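Local coordinates for protein putative phosphosugar isomerase (Clostridium difficile, PDB 3G68) that probably acts as a phosphosugar isomerase of the double-SIS-domain type, binding sugar phosphates or related carbohydrate derivatives, at residues G158-I161 / A162-K165; K195-I198 / E199-E203. One frame throughout, in Å; residues are numbered along the deposited sequence.

Interaction 1: G158-I161 / A162-K165; sequences GLQI and AREK
The carbonyl oxygen of Q160 is gripped twice: the backbone N of E164 reaches it at 3.2 Å, and a water donates a hydrogen bond to it, the water oxygen lying 2.7 Å from Q160 O. This is i to i+4 bonding along the alpha-helix 145-165, with a side chain folded back over the backbone. The same water accepts from R163 NE at 2.9 Å, lying in the guanidinium plane at its edge, and so ties the arginine to the helix one turn back. R163 leaves the backbone with CG opposite its own N (chi1 -177°), and the kink at chi3 lays the guanidinium alongside the Q160 amide. The two side chains point the same way with their planes 75° apart. Q160 NE2 and R163 NH2, 3.4 Å from each other, are both donors and do not bond. Both turn to D23, whose OD1 accepts a hydrogen bond from Q160 NE2 and forms a salt bridge with R163 NH2; this shared acceptor probably accounts for their closeness. Y173 of helix 170-184 adds its hydroxyl for Q160 and its ring for a cation-pi contact with R163. Further along, K165 N bonds to I161 O at 2.9 Å, while the lysine's amine goes to T32 O. Its aliphatic part rests on the isoleucine branch, K165 CG lying 3.9 Å from I161 CG2.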
loop_
_atom_site.group_PDB
_atom_site.type_symbol
_atom_site.label_atom_id
_atom_site.label_comp_id
_atom_site.label_asym_id
_atom_site.label_seq_id
_atom_site.Cartn_x
_atom_site.Cartn_y
_atom_site.Cartn_z
ATOM N N GLY B 158 -8.141 -27.599 -40.466
ATOM C CA GLY B 158 -8.376 -28.825 -39.703
ATOM C C GLY B 158 -9.165 -28.564 -38.436
ATOM O O GLY B 158 -10.216 -29.153 -38.217
ATOM N N LEU B 159 -8.660 -27.659 -37.613
ATOM C CA LEU B 159 -9.296 -27.306 -36.345
ATOM C C LEU B 159 -10.754 -26.824 -36.484
ATOM O O LEU B 159 -11.613 -27.168 -35.671
ATOM C CB LEU B 159 -8.429 -26.259 -35.612
ATOM C CG LEU B 159 -7.135 -26.806 -34.976
ATOM C CD1 LEU B 159 -6.187 -25.663 -34.493
ATOM C CD2 LEU B 159 -7.488 -27.748 -33.804
ATOM N N GLN B 160 -10.993 -26.012 -37.502
ATOM C CA GLN B 160 -12.302 -25.439 -37.828
ATOM C C GLN B 160 -13.280 -26.516 -38.274
ATOM O O GLN B 160 -14.448 -26.499 -37.885
ATOM C CB GLN B 160 -12.138 -24.367 -38.910
ATOM C CG GLN B 160 -11.474 -23.055 -38.389
ATOM C CD GLN B 160 -12.484 -22.048 -37.863
ATOM O OE1 GLN B 160 -13.577 -21.940 -38.396
ATOM N NE2 GLN B 160 -12.096 -21.266 -36.842
ATOM N N ILE B 161 -12.787 -27.464 -39.066
ATOM C CA ILE B 161 -13.595 -28.605 -39.500
ATOM C C ILE B 161 -13.891 -29.471 -38.286
ATOM O O ILE B 161 -15.037 -29.777 -38.031
ATOM C CB ILE B 161 -12.900 -29.453 -40.559
ATOM C CG1 ILE B 161 -12.870 -28.722 -41.894
ATOM C CG2 ILE B 161 -13.633 -30.771 -40.764
ATOM C CD1 ILE B 161 -11.909 -29.366 -42.891
ATOM N N ALA B 162 -12.853 -29.812 -37.528
ATOM C CA ALA B 162 -12.972 -30.671 -36.349
ATOM C C ALA B 162 -14.019 -30.160 -35.349
ATOM O O ALA B 162 -14.839 -30.930 -34.824
ATOM C CB ALA B 162 -11.600 -30.818 -35.672
ATOM N N ARG B 163 -13.983 -28.863 -35.071
ATOM C CA ARG B 163 -14.951 -28.281 -34.140
ATOM C C ARG B 163 -16.365 -28.346 -34.730
ATOM O O ARG B 163 -17.289 -28.775 -34.049
ATOM C CB ARG B 163 -14.559 -26.844 -33.757
ATOM C CG ARG B 163 -15.498 -26.173 -32.708
ATOM C CD ARG B 163 -14.985 -24.784 -32.302
ATOM N NE ARG B 163 -14.948 -23.916 -33.476
ATOM C CZ ARG B 163 -14.548 -22.656 -33.495
ATOM N NH1 ARG B 163 -14.147 -22.050 -32.386
ATOM N NH2 ARG B 163 -14.576 -21.984 -34.642
ATOM N N GLU B 164 -16.528 -27.940 -35.987
ATOM C CA GLU B 164 -17.846 -27.911 -36.643
ATOM C C GLU B 164 -18.481 -29.267 -36.668
ATOM O O GLU B 164 -19.677 -29.417 -36.363
ATOM C CB GLU B 164 -17.709 -27.374 -38.070
ATOM C CG GLU B 164 -18.981 -27.372 -38.964
ATOM C CD GLU B 164 -20.095 -26.410 -38.534
ATOM O OE1 GLU B 164 -19.885 -25.567 -37.627
ATOM O OE2 GLU B 164 -21.188 -26.506 -39.158
ATOM N N LYS B 165 -17.680 -30.266 -37.027
ATOM C CA LYS B 165 -18.166 -31.647 -37.164
ATOM C C LYS B 165 -18.256 -32.432 -35.835
ATOM O O LYS B 165 -18.742 -33.562 -35.808
ATOM C CB LYS B 165 -17.340 -32.401 -38.228
ATOM C CG LYS B 165 -17.266 -31.697 -39.639
ATOM C CD LYS B 165 -18.615 -31.184 -40.200
ATOM C CE LYS B 165 -18.486 -30.822 -41.697
ATOM N NZ LYS B 165 -19.752 -30.248 -42.331
HETATM O O HOH W 1 -15.355 -24.510 -36.293
#

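Interaction 2: K195-I198 / E199-E203; sequences KQWI and ERNKE
W197 O takes two hydrogen bonds from one residue, N201, whose backbone N and side-chain ND2 approach from opposite faces of the carbonyl plane. N201 N lies 3.0 Å from W197 O, and N201 ND2 comes to 2.9 Å of the same oxygen; both bonds are bent. The asparagine reaches back because its CG sits beside its own N (chi1 -69°), which turns the amide toward the preceding turn. There ND2 also comes within 3.3 Å of W197 CD1, the amide and indole planes being 64° apart. R200 approaches the same tryptophan from another direction. Its NH2 lies at the edge of the indole, in the ring plane and 3.6 Å from W197 CD1, while W197 CA sits over one face of the guanidinium, toward its rim. With NH2 at the ring edge and the planes 61° apart, the guanidinium does not stack on the indole.

Further out, the loop carrying D296 and K297 fixes these groups. D296 O accepts from both N201 ND2 and R200 NE, and K297 O accepts from W197 NE1, so the indole N-H and the asparagine ND2 are satisfied by main-chain carbonyls. The indole packs on F286 and I288 of strand 284-289 and on P317 and I321 of helix 316-324, with I198 set against L320 of that helix. On the outer side K202 NZ makes a salt bridge with E199 OE1 at 3.1 Å.

N201 is the first residue to leave helical geometry, and it occupies the N-cap position of helix 202-206, though its side chain makes no capping bond there. The arrangement is a helix C-terminus breaking directly into a second short helix, packed on the second parallel alpha/beta unit, consistent with a double-SIS-domain protein.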
loop_
_atom_site.group_PDB
_atom_site.type_symbol
_atom_site.label_atom_id
_atom_site.label_comp_id
_atom_site.label_asym_id
_atom_site.label_seq_id
_atom_site.Cartn_x
_atom_site.Cartn_y
_atom_site.Cartn_z
ATOM N N LYS B 195 20.890 -16.402 -34.274
ATOM C CA LYS B 195 21.810 -15.381 -34.728
ATOM C C LYS B 195 23.179 -15.475 -34.029
ATOM O O LYS B 195 24.208 -15.313 -34.674
ATOM C CB LYS B 195 21.160 -13.999 -34.541
ATOM C CG LYS B 195 21.928 -12.845 -35.121
ATOM C CD LYS B 195 21.071 -11.575 -35.097
ATOM C CE LYS B 195 21.815 -10.400 -35.714
ATOM N NZ LYS B 195 21.130 -9.074 -35.478
ATOM N N GLN B 196 23.184 -15.782 -32.729
ATOM C CA GLN B 196 24.408 -15.940 -31.956
ATOM C C GLN B 196 25.174 -17.200 -32.404
ATOM O O GLN B 196 26.381 -17.173 -32.588
ATOM C CB GLN B 196 24.075 -16.038 -30.459
ATOM C CG GLN B 196 23.481 -14.775 -29.849
ATOM C CD GLN B 196 22.949 -14.997 -28.422
ATOM O OE1 GLN B 196 23.468 -15.835 -27.662
ATOM N NE2 GLN B 196 21.908 -14.247 -28.058
ATOM N N TRP B 197 24.452 -18.287 -32.587
ATOM C CA TRP B 197 25.040 -19.552 -33.080
ATOM C C TRP B 197 25.685 -19.412 -34.480
ATOM O O TRP B 197 26.787 -19.940 -34.703
ATOM C CB TRP B 197 23.983 -20.656 -33.005
ATOM C CG TRP B 197 24.208 -21.931 -33.768
ATOM C CD1 TRP B 197 24.965 -23.026 -33.389
ATOM C CD2 TRP B 197 23.562 -22.293 -34.976
ATOM N NE1 TRP B 197 24.856 -24.023 -34.331
ATOM C CE2 TRP B 197 23.995 -23.604 -35.311
ATOM C CE3 TRP B 197 22.695 -21.617 -35.854
ATOM C CZ2 TRP B 197 23.558 -24.256 -36.461
ATOM C CZ3 TRP B 197 22.271 -22.264 -36.997
ATOM C CH2 TRP B 197 22.715 -23.572 -37.297
ATOM N N ILE B 198 25.014 -18.708 -35.394
ATOM C CA ILE B 198 25.554 -18.448 -36.723
ATOM C C ILE B 198 26.875 -17.669 -36.647
ATOM O O ILE B 198 27.845 -18.038 -37.303
ATOM C CB ILE B 198 24.547 -17.698 -37.600
ATOM C CG1 ILE B 198 23.370 -18.597 -37.950
ATOM C CG2 ILE B 198 25.207 -17.236 -38.897
ATOM C CD1 ILE B 198 22.125 -17.877 -38.556
ATOM N N GLU B 199 26.888 -16.617 -35.818
ATOM C CA GLU B 199 28.048 -15.770 -35.627
ATOM C C GLU B 199 29.206 -16.582 -35.063
ATOM O O GLU B 199 30.339 -16.459 -35.522
ATOM C CB GLU B 199 27.661 -14.601 -34.705
ATOM C CG GLU B 199 28.749 -13.589 -34.449
ATOM C CD GLU B 199 29.243 -12.874 -35.679
ATOM O OE1 GLU B 199 28.463 -12.595 -36.615
ATOM O OE2 GLU B 199 30.445 -12.540 -35.675
ATOM N N ARG B 200 28.906 -17.452 -34.105
ATOM C CA ARG B 200 29.913 -18.313 -33.501
ATOM C C ARG B 200 30.517 -19.338 -34.510
ATOM O O ARG B 200 31.681 -19.744 -34.403
ATOM C CB ARG B 200 29.218 -19.065 -32.356
ATOM C CG ARG B 200 30.098 -19.837 -31.462
ATOM C CD ARG B 200 29.377 -20.229 -30.165
ATOM N NE ARG B 200 28.222 -21.130 -30.302
ATOM C CZ ARG B 200 26.941 -20.856 -30.024
ATOM N NH1 ARG B 200 26.542 -19.686 -29.547
ATOM N NH2 ARG B 200 26.029 -21.805 -30.199
ATOM N N ASN B 201 29.694 -19.803 -35.441
ATOM C CA ASN B 201 30.089 -20.800 -36.460
ATOM C C ASN B 201 30.253 -20.230 -37.852
ATOM O O ASN B 201 30.243 -20.984 -38.839
ATOM C CB ASN B 201 29.008 -21.894 -36.469
ATOM C CG ASN B 201 29.036 -22.704 -35.204
ATOM O OD1 ASN B 201 29.986 -23.440 -34.968
ATOM N ND2 ASN B 201 28.031 -22.534 -34.354
ATOM N N LYS B 202 30.490 -18.920 -37.926
ATOM C CA LYS B 202 30.528 -18.173 -39.186
ATOM C C LYS B 202 31.495 -18.747 -40.226
ATOM O O LYS B 202 31.124 -18.892 -41.399
ATOM C CB LYS B 202 30.905 -16.707 -38.933
ATOM C CG LYS B 202 30.737 -15.832 -40.180
ATOM C CD LYS B 202 31.095 -14.360 -39.955
ATOM C CE LYS B 202 30.042 -13.620 -39.176
ATOM N NZ LYS B 202 30.405 -12.165 -39.022
ATOM N N GLU B 203 32.717 -19.042 -39.793
ATOM C CA GLU B 203 33.769 -19.550 -40.691
ATOM C C GLU B 203 33.347 -20.865 -41.373
ATOM O O GLU B 203 33.375 -20.952 -42.602
ATOM C CB GLU B 203 35.091 -19.735 -39.951
ATOM C CG GLU B 203 36.250 -20.342 -40.822
ATOM C CD GLU B 203 37.565 -20.475 -40.112
ATOM O OE1 GLU B 203 37.578 -20.304 -38.876
ATOM O OE2 GLU B 203 38.607 -20.779 -40.776
#

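How the interactions relate
From the N terminus, after helices 4-20 and 22-25, the chain builds the parallel sheet containing strands 36-40 and 84-90, then enters helix 145-165, which holds interaction 1. Helices 170-184 and 187-200 follow, and interaction 2 spans the junction between the latter and helix 202-206, just before strand 210-215 starts the second parallel sheet. Both contacts are local, with bonds spanning three or four residues, and neither closes a long loop; they run in series, neither nesting nor crossing. The centres of interactions 1 and 2 are about 42 Å apart, on opposite sides of the chain's centre. Interaction 1 joins helix 145-165 to helices 43-59 and 170-184, whereas interaction 2 seats its helix end on strand 284-289 and helix 316-324.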